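Tripeptidase (Staphylococcus aureus subsp. aureus, PDB 3RZA) probably removes the N-terminal residue from tripeptides as a zinc-binding metallopeptidase of the M20/M25/M40 family. Local coordinates at residues L95-D100 / Y183-S188. Numbering follows the deposited sequence.
Sequences LTSHMD and YAIDAS. With ZN (zinc ion), chain C.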
ATOM      1  N   LEU A  95      -0.596 -33.002  27.625  1.00 18.21           N
ATOM      2  CA  LEU A  95       0.267 -31.831  27.557  1.00 17.99           C
ATOM      3  C   LEU A  95       0.510 -31.568  26.088  1.00 16.92           C
ATOM      4  O   LEU A  95       0.672 -32.525  25.335  1.00 20.33           O
ATOM      5  CB  LEU A  95       1.586 -32.114  28.261  1.00 17.98           C
ATOM      6  CG  LEU A  95       1.527 -32.490  29.740  1.00 18.28           C
ATOM      7  CD1 LEU A  95       2.891 -33.059  30.175  1.00 17.21           C
ATOM      8  CD2 LEU A  95       1.121 -31.269  30.585  1.00 15.82           C
ATOM      9  N   THR A  96       0.544 -30.298  25.681  1.00 15.24           N
ATOM     10  CA  THR A  96       0.792 -29.925  24.282  1.00 17.89           C
ATOM     11  C   THR A  96       1.787 -28.775  24.123  1.00 18.70           C
ATOM     12  O   THR A  96       1.793 -27.838  24.915  1.00 21.66           O
ATOM     13  CB  THR A  96      -0.521 -29.609  23.490  1.00 18.85           C
ATOM     14  OG1 THR A  96      -0.216 -29.418  22.106  1.00 23.35           O
ATOM     15  CG2 THR A  96      -1.211 -28.375  23.999  1.00 22.43           C
ATOM     16  N   SER A  97       2.701 -28.948  23.163  1.00 17.69           N
ATOM     17  CA  SER A  97       3.538 -27.890  22.649  1.00 19.68           C
ATOM     18  C   SER A  97       3.537 -27.988  21.145  1.00 17.18           C
ATOM     19  O   SER A  97       3.059 -28.963  20.604  1.00 20.54           O
ATOM     20  CB  SER A  97       4.959 -28.020  23.205  1.00 20.94           C
ATOM     21  OG  SER A  97       5.051 -27.365  24.463  1.00 24.78           O
ATOM     22  N   HIS A  98       3.998 -26.941  20.480  1.00 16.21           N
ATOM     23  CA  HIS A  98       4.076 -26.924  19.011  1.00 15.83           C
ATOM     24  C   HIS A  98       5.539 -26.944  18.541  1.00 16.04           C
ATOM     25  O   HIS A  98       6.403 -26.305  19.151  1.00 17.17           O
ATOM     26  CB  HIS A  98       3.301 -25.743  18.410  1.00 15.46           C
ATOM     27  CG  HIS A  98       3.833 -24.397  18.759  1.00 19.29           C
ATOM     28  ND1 HIS A  98       4.727 -23.719  17.962  1.00 21.26           N
ATOM     29  CD2 HIS A  98       3.482 -23.540  19.745  1.00 18.16           C
ATOM     30  CE1 HIS A  98       4.951 -22.523  18.478  1.00 19.77           C
ATOM     31  NE2 HIS A  98       4.197 -22.386  19.554  1.00 21.02           N
HETATM   32  N   MSE A  99       5.797 -27.704  17.475  1.00 15.89           N
HETATM   33  CA  MSE A  99       7.160 -27.936  16.977  1.00 15.54           C
HETATM   34  C   MSE A  99       7.650 -26.866  15.990  1.00 17.92           C
HETATM   35  O   MSE A  99       8.856 -26.822  15.680  1.00 18.05           O
HETATM   36  CB  MSE A  99       7.263 -29.333  16.374  1.00 15.65           C
HETATM   37  CG  MSE A  99       6.672 -29.501  15.009  1.00 13.67           C
HETATM   38 SE   MSE A  99       6.699 -31.319  14.486  0.75 12.15          SE
HETATM   39  CE  MSE A  99       5.174 -31.935  15.542  1.00  9.84           C
ATOM     40  N   ASP A 100       6.726 -26.037  15.472  1.00 17.34           N
ATOM     41  CA  ASP A 100       7.080 -24.955  14.539  1.00 18.12           C
ATOM     42  C   ASP A 100       7.441 -23.629  15.251  1.00 20.64           C
ATOM     43  O   ASP A 100       7.034 -23.384  16.381  1.00 17.09           O
ATOM     44  CB  ASP A 100       5.983 -24.702  13.488  1.00 16.39           C
ATOM     45  CG  ASP A 100       4.653 -24.197  14.096  1.00 19.74           C
ATOM     46  OD1 ASP A 100       4.220 -24.749  15.126  1.00 18.64           O
ATOM     47  OD2 ASP A 100       4.035 -23.272  13.529  1.00 20.26           O
ATOM     48  N   TYR A 183      -2.871 -29.235  29.530  1.00 16.79           N
ATOM     49  CA  TYR A 183      -2.081 -28.027  29.594  1.00 17.71           C
ATOM     50  C   TYR A 183      -1.362 -27.780  28.296  1.00 18.26           C
ATOM     51  O   TYR A 183      -0.623 -28.655  27.832  1.00 22.39           O
ATOM     52  CB  TYR A 183      -1.059 -28.137  30.714  1.00 16.01           C
ATOM     53  CG  TYR A 183      -1.719 -28.355  32.040  1.00 17.63           C
ATOM     54  CD1 TYR A 183      -2.308 -27.288  32.727  1.00 13.28           C
ATOM     55  CD2 TYR A 183      -1.853 -29.653  32.572  1.00 12.93           C
ATOM     56  CE1 TYR A 183      -2.958 -27.493  33.947  1.00 17.97           C
ATOM     57  CE2 TYR A 183      -2.507 -29.867  33.783  1.00 15.81           C
ATOM     58  CZ  TYR A 183      -3.053 -28.785  34.471  1.00 14.06           C
ATOM     59  OH  TYR A 183      -3.730 -29.008  35.665  1.00 17.49           O
ATOM     60  N   ALA A 184      -1.564 -26.599  27.713  1.00 16.06           N
ATOM     61  CA  ALA A 184      -0.700 -26.104  26.634  1.00 14.99           C
ATOM     62  C   ALA A 184       0.485 -25.382  27.262  1.00 16.85           C
ATOM     63  O   ALA A 184       0.296 -24.417  27.982  1.00 17.55           O
ATOM     64  CB  ALA A 184      -1.476 -25.202  25.711  1.00 13.07           C
ATOM     65  N   ILE A 185       1.701 -25.879  27.013  1.00 17.27           N
ATOM     66  CA  ILE A 185       2.920 -25.328  27.601  1.00 17.56           C
ATOM     67  C   ILE A 185       3.415 -24.242  26.642  1.00 18.82           C
ATOM     68  O   ILE A 185       4.404 -24.430  25.917  1.00 21.30           O
ATOM     69  CB  ILE A 185       4.019 -26.447  27.848  1.00 17.58           C
ATOM     70  CG1 ILE A 185       3.425 -27.668  28.613  1.00 20.51           C
ATOM     71  CG2 ILE A 185       5.220 -25.868  28.623  1.00 11.34           C
ATOM     72  CD1 ILE A 185       4.370 -28.872  28.675  1.00 17.47           C
ATOM     73  N   ASP A 186       2.699 -23.114  26.607  1.00 17.03           N
ATOM     74  CA  ASP A 186       2.850 -22.130  25.529  1.00 18.82           C
ATOM     75  C   ASP A 186       2.182 -20.737  25.811  1.00 18.04           C
ATOM     76  O   ASP A 186       1.592 -20.152  24.919  1.00 18.26           O
ATOM     77  CB  ASP A 186       2.276 -22.736  24.209  1.00 19.19           C
ATOM     78  CG  ASP A 186       2.624 -21.920  22.960  1.00 18.94           C
ATOM     79  OD1 ASP A 186       3.727 -21.346  22.903  1.00 18.07           O
ATOM     80  OD2 ASP A 186       1.798 -21.869  22.017  1.00 17.87           O
ATOM     81  N   ALA A 187       2.318 -20.218  27.033  1.00 17.63           N
ATOM     82  CA  ALA A 187       1.819 -18.863  27.391  1.00 19.21           C
ATOM     83  C   ALA A 187       2.985 -17.877  27.559  1.00 19.59           C
ATOM     84  O   ALA A 187       4.023 -18.237  28.126  1.00 17.25           O
ATOM     85  CB  ALA A 187       0.999 -18.933  28.658  1.00 17.45           C
ATOM     86  N   SER A 188       2.815 -16.647  27.051  1.00 22.20           N
ATOM     87  CA  SER A 188       3.736 -15.527  27.343  1.00 22.90           C
ATOM     88  C   SER A 188       3.417 -14.979  28.724  1.00 23.56           C
ATOM     89  O   SER A 188       2.682 -14.006  28.877  1.00 26.85           O
ATOM     90  CB  SER A 188       3.611 -14.417  26.285  1.00 24.59           C
ATOM     91  OG  SER A 188       3.994 -14.890  25.004  1.00 26.70           O
TER
HETATM   92 ZN    ZN C 401       4.003 -20.719  20.873  1.00 26.60          ZN
HETATM   93  O   HOH W   1       2.954 -19.010  20.296  1.00 33.92           O
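L95, I185 and T96 bury the most surface where strand 93-98 runs beside strand 181-184, and the backbone register identifies the pairing as parallel: L95 lies opposite Y183 and T96 opposite A184. T96 both gives and accepts. Its N donates to Y183 O at 2.9 Å. Its O receives I185 N at 2.9 Å, with a nearly straight C=O...N angle of 173°. On the L95 face, the CD2 branch of L95 reaches Y183 CB at 3.8 Å and meets the phenol ring at its edge, while I185 CD1 comes up to L95 CB at 4.3 Å. On the other face, T96 CG2 packs on A184 CB at 3.6 Å. With OG1 anti to the backbone N (chi1 -173°), the threonine hydroxyl is left to bond V157 O of the neighbouring strand 154-159.

Just after the T96-A184 pair the chain turns a corner at I185, the centre of an inverse gamma turn; the side chain of D186 then sets off toward strand 93-98 and its carboxylate meets zinc. H98 NE2 binds the metal at 2.1 Å, as does D186 OD1, with D129 and a water as further ligands. The imidazole and carboxylate planes stand 68° apart. D186 OD2 makes a longer, secondary approach to zinc (2.7 Å) and also lies at the edge of the H98 ring, beside CD2. On the far side of the ring, H98 ND1 makes weak hydrogen bonds to both O and OD1 of D100; with the zinc bond they probably limit the ring's rotation, and they probably raise the electron density NE2 offers zinc. Y362 OH also bonds D186 OD1. Metal ligands carried at and just beyond the C-terminal ends of adjacent parallel strands are characteristic of the catalytic domain of M20 metallopeptidases.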